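Local atomic coordinates of protein OS-9 homolog (Saccharomyces cerevisiae, PDB entry 2YMA), a protein that acts as an endoplasmic reticulum lectin that recognises N-glycans on misfolded lumenal glycoproteins and, as a homodimer in the HRD1 ubiquitin ligase complex, targets them for degradation. Residues A[17-27]-A[60-71]; A[79-89]-A[101-109]. All coordinates share one frame; numbering follows the deposited sequence.

Interaction 1 of 2, residues A[17-27]-A[60-71]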
loop_
_atom_site.group_PDB
_atom_site.type_symbol
_atom_site.label_atom_id
_atom_site.label_comp_id
_atom_site.label_asym_id
_atom_site.label_seq_id
_atom_site.Cartn_x
_atom_site.Cartn_y
_atom_site.Cartn_z
ATOM N N ILE A 17 -12.910 1.550 -18.892
ATOM C CA ILE A 17 -11.971 1.605 -19.998
ATOM C C ILE A 17 -11.285 0.245 -20.111
ATOM O O ILE A 17 -10.670 -0.246 -19.158
ATOM C CB ILE A 17 -10.908 2.695 -19.768
ATOM C CG1 ILE A 17 -11.571 4.072 -19.638
ATOM C CG2 ILE A 17 -9.867 2.673 -20.878
ATOM C CD1 ILE A 17 -10.622 5.169 -19.166
ATOM N N PHE A 18 -11.404 -0.359 -21.282
ATOM C CA PHE A 18 -10.871 -1.687 -21.544
ATOM C C PHE A 18 -9.344 -1.748 -21.556
ATOM O O PHE A 18 -8.696 -1.092 -22.380
ATOM C CB PHE A 18 -11.402 -2.180 -22.890
ATOM C CG PHE A 18 -11.121 -3.623 -23.155
ATOM C CD1 PHE A 18 -11.481 -4.589 -22.224
ATOM C CD2 PHE A 18 -10.505 -4.024 -24.332
ATOM C CE1 PHE A 18 -11.227 -5.927 -22.455
ATOM C CE2 PHE A 18 -10.248 -5.371 -24.574
ATOM C CZ PHE A 18 -10.615 -6.321 -23.636
ATOM N N LEU A 19 -8.775 -2.553 -20.655
ATOM C CA LEU A 19 -7.325 -2.752 -20.603
ATOM C C LEU A 19 -6.924 -4.024 -21.348
ATOM O O LEU A 19 -5.737 -4.324 -21.535
ATOM C CB LEU A 19 -6.847 -2.822 -19.157
ATOM C CG LEU A 19 -7.116 -1.576 -18.309
ATOM C CD1 LEU A 19 -6.356 -1.668 -16.992
ATOM C CD2 LEU A 19 -6.710 -0.330 -19.076
ATOM N N GLY A 20 -7.927 -4.780 -21.767
ATOM C CA GLY A 20 -7.680 -6.047 -22.418
ATOM C C GLY A 20 -7.653 -7.195 -21.436
ATOM O O GLY A 20 -7.711 -6.985 -20.223
ATOM N N SER A 21 -7.568 -8.410 -21.974
ATOM C CA SER A 21 -7.518 -9.635 -21.179
ATOM C C SER A 21 -8.708 -9.768 -20.220
ATOM O O SER A 21 -8.563 -10.325 -19.141
ATOM C CB SER A 21 -6.201 -9.719 -20.396
ATOM O OG SER A 21 -5.084 -9.842 -21.259
ATOM N N GLY A 22 -9.872 -9.257 -20.617
ATOM C CA GLY A 22 -11.053 -9.269 -19.762
ATOM C C GLY A 22 -10.964 -8.378 -18.529
ATOM O O GLY A 22 -11.664 -8.610 -17.540
ATOM N N ILE A 23 -10.112 -7.354 -18.580
ATOM C CA ILE A 23 -9.922 -6.460 -17.437
ATOM C C ILE A 23 -10.274 -5.023 -17.806
ATOM O O ILE A 23 -9.902 -4.536 -18.876
ATOM C CB ILE A 23 -8.464 -6.529 -16.913
ATOM C CG1 ILE A 23 -8.101 -7.971 -16.568
ATOM C CG2 ILE A 23 -8.272 -5.624 -15.713
ATOM C CD1 ILE A 23 -6.652 -8.167 -16.161
ATOM N N TYR A 24 -10.993 -4.343 -16.923
ATOM C CA TYR A 24 -11.367 -2.953 -17.170
ATOM C C TYR A 24 -10.901 -1.997 -16.091
ATOM O O TYR A 24 -11.015 -2.282 -14.896
ATOM C CB TYR A 24 -12.877 -2.823 -17.287
ATOM C CG TYR A 24 -13.424 -3.390 -18.558
ATOM C CD1 TYR A 24 -13.745 -4.748 -18.652
ATOM C CD2 TYR A 24 -13.623 -2.574 -19.678
ATOM C CE1 TYR A 24 -14.250 -5.294 -19.840
ATOM C CE2 TYR A 24 -14.129 -3.097 -20.863
ATOM C CZ TYR A 24 -14.446 -4.459 -20.939
ATOM O OH TYR A 24 -14.957 -4.979 -22.111
ATOM N N PHE A 25 -10.398 -0.849 -16.526
ATOM C CA PHE A 25 -10.121 0.254 -15.615
ATOM C C PHE A 25 -11.445 0.980 -15.344
ATOM O O PHE A 25 -12.114 1.453 -16.272
ATOM C CB PHE A 25 -9.086 1.208 -16.242
ATOM C CG PHE A 25 -8.545 2.253 -15.296
ATOM C CD1 PHE A 25 -7.430 1.988 -14.510
ATOM C CD2 PHE A 25 -9.137 3.503 -15.208
ATOM C CE1 PHE A 25 -6.915 2.953 -13.640
ATOM C CE2 PHE A 25 -8.630 4.472 -14.351
ATOM C CZ PHE A 25 -7.520 4.197 -13.566
ATOM N N LEU A 26 -11.829 1.067 -14.079
ATOM C CA LEU A 26 -13.043 1.796 -13.710
ATOM C C LEU A 26 -12.682 3.160 -13.161
ATOM O O LEU A 26 -12.126 3.283 -12.060
ATOM C CB LEU A 26 -13.849 1.024 -12.660
ATOM C CG LEU A 26 -14.404 -0.292 -13.196
ATOM C CD1 LEU A 26 -15.300 -0.997 -12.181
ATOM C CD2 LEU A 26 -15.163 0.004 -14.459
ATOM N N ARG A 27 -12.986 4.189 -13.935
ATOM C CA ARG A 27 -12.701 5.533 -13.490
ATOM C C ARG A 27 -13.955 6.217 -13.020
ATOM O O ARG A 27 -14.863 6.467 -13.805
ATOM C CB ARG A 27 -12.084 6.382 -14.589
ATOM C CG ARG A 27 -12.180 7.852 -14.218
ATOM C CD ARG A 27 -10.887 8.595 -14.416
ATOM N NE ARG A 27 -9.757 8.046 -13.668
ATOM C CZ ARG A 27 -8.494 8.223 -14.050
ATOM N NH1 ARG A 27 -8.245 8.912 -15.166
ATOM N NH2 ARG A 27 -7.488 7.718 -13.343
ATOM N N ASN A 60 -0.359 -7.488 -18.597
ATOM C CA ASN A 60 -0.716 -6.820 -19.848
ATOM C C ASN A 60 -1.634 -5.628 -19.622
ATOM O O ASN A 60 -1.447 -4.558 -20.218
ATOM C CB ASN A 60 -1.409 -7.791 -20.817
ATOM C CG ASN A 60 -0.525 -8.940 -21.229
ATOM O OD1 ASN A 60 0.700 -8.815 -21.267
ATOM N ND2 ASN A 60 -1.141 -10.078 -21.536
ATOM N N ALA A 61 -2.642 -5.821 -18.775
ATOM C CA ALA A 61 -3.588 -4.750 -18.478
ATOM C C ALA A 61 -2.893 -3.540 -17.830
ATOM O O ALA A 61 -3.231 -2.381 -18.132
ATOM C CB ALA A 61 -4.716 -5.266 -17.592
ATOM N N ILE A 62 -1.928 -3.814 -16.945
ATOM C CA ILE A 62 -1.184 -2.763 -16.246
ATOM C C ILE A 62 -0.367 -1.958 -17.240
ATOM O O ILE A 62 -0.400 -0.722 -17.229
ATOM C CB ILE A 62 -0.259 -3.327 -15.127
ATOM C CG1 ILE A 62 -1.089 -3.902 -13.975
ATOM C CG2 ILE A 62 0.674 -2.260 -14.595
ATOM C CD1 ILE A 62 -2.175 -2.979 -13.496
ATOM N N ASN A 63 0.350 -2.655 -18.116
ATOM C CA ASN A 63 1.104 -1.979 -19.171
ATOM C C ASN A 63 0.232 -1.082 -20.030
ATOM O O ASN A 63 0.630 0.024 -20.381
ATOM C CB ASN A 63 1.853 -2.976 -20.044
ATOM C CG ASN A 63 3.116 -3.478 -19.381
ATOM O OD1 ASN A 63 3.817 -2.721 -18.711
ATOM N ND2 ASN A 63 3.407 -4.756 -19.549
ATOM N N LYS A 64 -0.963 -1.557 -20.355
ATOM C CA LYS A 64 -1.901 -0.764 -21.142
ATOM C C LYS A 64 -2.355 0.466 -20.352
ATOM O O LYS A 64 -2.400 1.583 -20.880
ATOM C CB LYS A 64 -3.117 -1.612 -21.570
ATOM C CG LYS A 64 -4.113 -0.865 -22.454
ATOM C CD LYS A 64 -4.138 -1.421 -23.870
ATOM C CE LYS A 64 -5.544 -1.318 -24.450
ATOM N NZ LYS A 64 -5.690 -2.052 -25.738
ATOM N N MET A 65 -2.709 0.242 -19.090
ATOM C CA MET A 65 -3.109 1.318 -18.192
ATOM C C MET A 65 -2.048 2.410 -18.188
ATOM O O MET A 65 -2.363 3.602 -18.288
ATOM C CB MET A 65 -3.290 0.773 -16.782
ATOM C CG MET A 65 -3.701 1.803 -15.751
ATOM S SD MET A 65 -3.804 1.054 -14.091
ATOM C CE MET A 65 -2.060 0.917 -13.703
ATOM N N LEU A 66 -0.789 1.995 -18.075
ATOM C CA LEU A 66 0.337 2.926 -18.095
ATOM C C LEU A 66 0.528 3.653 -19.433
ATOM O O LEU A 66 0.768 4.867 -19.451
ATOM C CB LEU A 66 1.622 2.214 -17.673
ATOM C CG LEU A 66 1.594 1.790 -16.202
ATOM C CD1 LEU A 66 2.765 0.879 -15.846
ATOM C CD2 LEU A 66 1.565 3.023 -15.326
ATOM N N SER A 67 0.414 2.912 -20.537
ATOM C CA SER A 67 0.488 3.475 -21.889
ATOM C C SER A 67 -0.555 4.553 -22.091
ATOM O O SER A 67 -0.298 5.578 -22.725
ATOM C CB SER A 67 0.270 2.381 -22.936
ATOM O OG SER A 67 1.265 1.379 -22.817
ATOM N N LEU A 68 -1.741 4.300 -21.551
ATOM C CA LEU A 68 -2.848 5.230 -21.659
ATOM C C LEU A 68 -2.652 6.469 -20.780
ATOM O O LEU A 68 -3.356 7.472 -20.939
ATOM C CB LEU A 68 -4.169 4.517 -21.345
ATOM C CG LEU A 68 -4.603 3.500 -22.412
ATOM C CD1 LEU A 68 -5.950 2.884 -22.094
ATOM C CD2 LEU A 68 -4.645 4.175 -23.771
ATOM N N ARG A 69 -1.679 6.408 -19.871
ATOM C CA ARG A 69 -1.433 7.491 -18.917
ATOM C C ARG A 69 -2.669 7.806 -18.060
ATOM O O ARG A 69 -2.955 8.969 -17.771
ATOM C CB ARG A 69 -0.955 8.761 -19.636
ATOM C CG ARG A 69 0.493 8.730 -20.100
ATOM C CD ARG A 69 0.774 9.866 -21.090
ATOM N NE ARG A 69 0.702 9.434 -22.486
ATOM C CZ ARG A 69 0.233 10.182 -23.479
ATOM N NH1 ARG A 69 -0.217 11.402 -23.233
ATOM N NH2 ARG A 69 0.209 9.707 -24.716
ATOM N N LEU A 70 -3.382 6.766 -17.642
ATOM C CA LEU A 70 -4.615 6.939 -16.882
ATOM C C LEU A 70 -4.380 7.356 -15.433
ATOM O O LEU A 70 -5.263 7.938 -14.800
ATOM C CB LEU A 70 -5.437 5.645 -16.907
ATOM C CG LEU A 70 -5.883 5.190 -18.290
ATOM C CD1 LEU A 70 -6.668 3.916 -18.176
ATOM C CD2 LEU A 70 -6.721 6.292 -18.925
ATOM N N VAL A 71 -3.213 7.044 -14.881
ATOM C CA VAL A 71 -3.027 7.350 -13.472
ATOM C C VAL A 71 -2.053 8.492 -13.239
ATOM O O VAL A 71 -1.009 8.617 -13.896
ATOM C CB VAL A 71 -2.679 6.108 -12.566
ATOM C CG1 VAL A 71 -3.232 4.812 -13.116
ATOM C CG2 VAL A 71 -1.220 6.030 -12.276
#
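The backbone carbonyl oxygen of L70 is gripped by the guanidinium group of R27, with NH2 at 2.7 Å from O and a second, weak bond from NH1. The oxygen sits at the guanidinium edge, close to its plane, and the NH2 bond is fairly straight (155° at the hydrogen), although the donor is tilted out of the carbonyl plane. NH2 also forms a salt bridge with D35, a second partner that probably steadies the group, and CE2 of F25 lies over one guanidinium face.

With CG anti to the backbone N (chi1 -170°), the ring of F25 reaches toward segment 60-71 and presents one face to CD1 of L70 in a CH-pi contact, 4.0 Å from the ring centroid. M65 crosses the ring at about a right angle, with SD 3.7 Å from CE1 of F25, an oblique Met-aromatic contact. I17 and L70 meet tip to tip through their CD1 and CD2 methyls.

One turn earlier in the helix, CB of L19 lies 3.6 Å from CB of A61. The L19 side chain passes obliquely across M65, CD1 reaching 3.9 Å from CB of M65, and CD1 of I23 rests on the same A61 methyl. At the solvent-facing border, the aliphatic part of K64 runs over the L19 carbonyl.

Strands 14-20 and 23-28 form a hairpin with a type I' turn at G20 to I23 and a classic beta bulge where L19 and G20 face I23. R69, with positive phi, closes the C-terminal turn in a Schellman motif, after which L70 turns onto the sheet: a beta hairpin packed against the C-terminal end of a helix in the dimerization domain.

Interaction 2 of 2, residues A[79-89]-A[101-109]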
loop_
_atom_site.group_PDB
_atom_site.type_symbol
_atom_site.label_atom_id
_atom_site.label_comp_id
_atom_site.label_asym_id
_atom_site.label_seq_id
_atom_site.Cartn_x
_atom_site.Cartn_y
_atom_site.Cartn_z
ATOM N N LEU A 79 1.764 9.923 -13.922
ATOM C CA LEU A 79 2.786 8.915 -13.683
ATOM C C LEU A 79 3.618 8.687 -14.935
ATOM O O LEU A 79 3.139 8.112 -15.913
ATOM C CB LEU A 79 2.130 7.603 -13.237
ATOM C CG LEU A 79 3.037 6.549 -12.601
ATOM C CD1 LEU A 79 3.778 7.160 -11.445
ATOM C CD2 LEU A 79 2.219 5.373 -12.119
ATOM N N GLN A 80 4.865 9.137 -14.899
ATOM C CA GLN A 80 5.759 9.028 -16.042
ATOM C C GLN A 80 6.869 8.021 -15.773
ATOM O O GLN A 80 7.273 7.843 -14.631
ATOM C CB GLN A 80 6.370 10.391 -16.359
ATOM N N PRO A 81 7.360 7.348 -16.828
ATOM C CA PRO A 81 8.504 6.439 -16.709
ATOM C C PRO A 81 9.638 7.087 -15.930
ATOM O O PRO A 81 9.852 8.290 -16.056
ATOM C CB PRO A 81 8.915 6.228 -18.163
ATOM C CG PRO A 81 7.626 6.302 -18.900
ATOM C CD PRO A 81 6.804 7.348 -18.193
ATOM N N GLY A 82 10.352 6.299 -15.135
ATOM C CA GLY A 82 11.368 6.838 -14.249
ATOM C C GLY A 82 10.836 6.967 -12.833
ATOM O O GLY A 82 11.588 6.880 -11.866
ATOM N N ASP A 83 9.528 7.175 -12.715
ATOM C CA ASP A 83 8.864 7.215 -11.418
ATOM C C ASP A 83 8.743 5.811 -10.812
ATOM O O ASP A 83 8.839 4.808 -11.514
ATOM C CB ASP A 83 7.477 7.858 -11.541
ATOM C CG ASP A 83 7.535 9.331 -11.950
ATOM O OD1 ASP A 83 8.609 9.953 -11.814
ATOM O OD2 ASP A 83 6.497 9.875 -12.391
ATOM N N SER A 84 8.551 5.752 -9.504
ATOM C CA SER A 84 8.345 4.490 -8.788
ATOM C C SER A 84 7.257 4.715 -7.747
ATOM O O SER A 84 7.070 5.837 -7.280
ATOM C CB SER A 84 9.635 4.015 -8.108
ATOM O OG SER A 84 10.049 4.933 -7.112
ATOM N N CYS A 85 6.536 3.666 -7.375
ATOM C CA CYS A 85 5.378 3.858 -6.509
ATOM C C CYS A 85 4.837 2.554 -5.971
ATOM O O CYS A 85 5.241 1.477 -6.405
ATOM C CB CYS A 85 4.260 4.544 -7.293
ATOM S SG CYS A 85 3.554 3.484 -8.610
ATOM N N VAL A 86 3.923 2.673 -5.012
ATOM C CA VAL A 86 3.070 1.576 -4.615
ATOM C C VAL A 86 1.628 2.029 -4.810
ATOM O O VAL A 86 1.153 2.964 -4.143
ATOM C CB VAL A 86 3.290 1.137 -3.149
ATOM C CG1 VAL A 86 2.224 0.125 -2.749
ATOM C CG2 VAL A 86 4.650 0.533 -2.999
ATOM N N TRP A 87 0.950 1.367 -5.742
ATOM C CA TRP A 87 -0.385 1.758 -6.177
ATOM C C TRP A 87 -1.327 0.590 -5.896
ATOM O O TRP A 87 -0.993 -0.562 -6.189
ATOM C CB TRP A 87 -0.345 2.105 -7.677
ATOM C CG TRP A 87 -1.667 2.549 -8.299
ATOM C CD1 TRP A 87 -2.179 3.828 -8.338
ATOM C CD2 TRP A 87 -2.617 1.723 -8.987
ATOM N NE1 TRP A 87 -3.385 3.836 -9.003
ATOM C CE2 TRP A 87 -3.676 2.563 -9.410
ATOM C CE3 TRP A 87 -2.675 0.353 -9.290
ATOM C CZ2 TRP A 87 -4.784 2.075 -10.115
ATOM C CZ3 TRP A 87 -3.776 -0.130 -9.997
ATOM C CH2 TRP A 87 -4.817 0.729 -10.396
ATOM N N LEU A 88 -2.489 0.875 -5.315
ATOM C CA LEU A 88 -3.423 -0.179 -4.900
ATOM C C LEU A 88 -4.793 0.074 -5.474
ATOM O O LEU A 88 -5.220 1.220 -5.586
ATOM C CB LEU A 88 -3.631 -0.191 -3.378
ATOM C CG LEU A 88 -2.570 -0.187 -2.298
ATOM C CD1 LEU A 88 -1.732 1.080 -2.370
ATOM C CD2 LEU A 88 -3.311 -0.267 -0.972
ATOM N N ALA A 89 -5.513 -1.001 -5.757
ATOM C CA ALA A 89 -6.880 -0.893 -6.244
ATOM C C ALA A 89 -7.668 -2.151 -5.922
ATOM O O ALA A 89 -7.128 -3.272 -5.966
ATOM C CB ALA A 89 -6.884 -0.627 -7.756
ATOM N N THR A 101 -7.400 -7.343 -3.584
ATOM C CA THR A 101 -6.758 -6.054 -3.748
ATOM C C THR A 101 -5.508 -6.270 -4.599
ATOM O O THR A 101 -4.734 -7.208 -4.370
ATOM C CB THR A 101 -6.448 -5.382 -2.376
ATOM O OG1 THR A 101 -7.674 -4.920 -1.780
ATOM C CG2 THR A 101 -5.527 -4.200 -2.545
ATOM N N LEU A 102 -5.345 -5.428 -5.615
ATOM C CA LEU A 102 -4.161 -5.479 -6.456
ATOM C C LEU A 102 -3.132 -4.504 -5.904
ATOM O O LEU A 102 -3.422 -3.331 -5.673
ATOM C CB LEU A 102 -4.518 -5.128 -7.905
ATOM C CG LEU A 102 -3.553 -5.388 -9.075
ATOM C CD1 LEU A 102 -2.900 -4.129 -9.502
ATOM C CD2 LEU A 102 -2.502 -6.438 -8.776
ATOM N N SER A 103 -1.935 -5.012 -5.662
ATOM C CA SER A 103 -0.814 -4.174 -5.284
ATOM C C SER A 103 0.144 -4.091 -6.463
ATOM O O SER A 103 0.629 -5.117 -6.947
ATOM C CB SER A 103 -0.100 -4.770 -4.064
ATOM O OG SER A 103 1.096 -4.068 -3.768
ATOM N N LEU A 104 0.423 -2.868 -6.912
ATOM C CA LEU A 104 1.347 -2.635 -8.023
ATOM C C LEU A 104 2.546 -1.852 -7.523
ATOM O O LEU A 104 2.415 -0.711 -7.069
ATOM C CB LEU A 104 0.661 -1.850 -9.157
ATOM C CG LEU A 104 1.632 -1.319 -10.217
ATOM C CD1 LEU A 104 2.411 -2.466 -10.891
ATOM C CD2 LEU A 104 0.903 -0.468 -11.243
ATOM N N ASN A 105 3.719 -2.464 -7.612
ATOM C CA ASN A 105 4.918 -1.856 -7.061
ATOM C C ASN A 105 5.887 -1.569 -8.180
ATOM O O ASN A 105 6.631 -2.443 -8.628
ATOM C CB ASN A 105 5.563 -2.754 -5.987
ATOM C CG ASN A 105 6.785 -2.106 -5.317
ATOM O OD1 ASN A 105 7.064 -0.909 -5.489
ATOM N ND2 ASN A 105 7.514 -2.904 -4.541
ATOM N N ILE A 106 5.865 -0.333 -8.644
ATOM C CA ILE A 106 6.737 0.042 -9.728
ATOM C C ILE A 106 8.093 0.429 -9.161
ATOM O O ILE A 106 8.206 1.320 -8.315
ATOM C CB ILE A 106 6.127 1.158 -10.544
ATOM C CG1 ILE A 106 4.806 0.669 -11.135
ATOM C CG2 ILE A 106 7.106 1.613 -11.612
ATOM C CD1 ILE A 106 4.096 1.696 -11.969
ATOM N N LEU A 107 9.119 -0.268 -9.626
ATOM C CA LEU A 107 10.438 -0.164 -9.035
ATOM C C LEU A 107 11.299 0.812 -9.817
ATOM O O LEU A 107 12.081 1.566 -9.238
ATOM C CB LEU A 107 11.068 -1.549 -8.995
ATOM C CG LEU A 107 10.154 -2.528 -8.254
ATOM C CD1 LEU A 107 10.459 -3.958 -8.630
ATOM C CD2 LEU A 107 10.260 -2.328 -6.756
ATOM N N ASN A 108 11.122 0.791 -11.135
ATOM C CA ASN A 108 11.798 1.691 -12.060
ATOM C C ASN A 108 11.088 1.614 -13.407
ATOM O O ASN A 108 10.038 0.978 -13.517
ATOM C CB ASN A 108 13.267 1.299 -12.211
ATOM C CG ASN A 108 13.452 -0.189 -12.467
ATOM O OD1 ASN A 108 12.848 -0.772 -13.380
ATOM N ND2 ASN A 108 14.283 -0.818 -11.645
ATOM N N SER A 109 11.656 2.241 -14.431
ATOM C CA SER A 109 11.007 2.280 -15.744
ATOM C C SER A 109 10.896 0.917 -16.439
ATOM O O SER A 109 10.189 0.787 -17.439
ATOM C CB SER A 109 11.702 3.289 -16.662
ATOM O OG SER A 109 13.101 3.080 -16.679
#
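W87 projects from strand 84-92 beside L104, its hydrogen-bonded neighbour across the ladder. Its CB lies 4.0 Å from the carbonyl O of L104, and with CG anti to the backbone N (chi1 -180°) the indole swings out with its CE3-CZ3 edge toward L104 and L102. CE3 is 4.0 Å from CB of L104, CZ3 is 4.1 Å from CD1 of L102, and at the far end CH2 meets SD of M65 of helix 52-67. CB of L104 and CD1 of L102 both lie near the indole plane. F129 makes an edge-to-face ring contact with W87.

Along the same face, SG of C85 touches CD1 of I106 at 3.8 Å, and that methyl also meets CD2 of L79 tip to tip. Paired backbone bonds join C85 with I106, W87 with L104, and A89 with L102; the bond from L104 N to W87 O is 2.8 Å.

The other face carries V86, L88, S103 and N105. CG2 of V86 lies 3.8 Å from OD1 of N105, and ND2 of N105 bonds OD1 of N105 of the second subunit. L130 of that subunit packs on V86, L88 and S103. The arrangement is an antiparallel beta hairpin with one face on the helix and the other in the homodimer interface.

How the interactions relate
Helix 52-67 ties the two contacts together. M65 is shared, serving F25 in interaction 1 and W87 in interaction 2 (SD to CH2 of W87 3.8 Å), while CG2 of I62 meets CD2 of L104 at 3.8 Å. A probable hydrogen bond from L79 N to V71 O also joins them. Both reach the same mixed sheet. Interaction 1 is largely side-chain packing, with buried L19, A61, F25 and M65 beside exposed K64 and L68 and one arginine-carbonyl link at its partly exposed border. Interaction 2 rests on a regular backbone ladder, mostly buried, with exposed P81, N108 and S109 in its loop ends. The second subunit contacts interaction 2 and does not touch the segments of interaction 1.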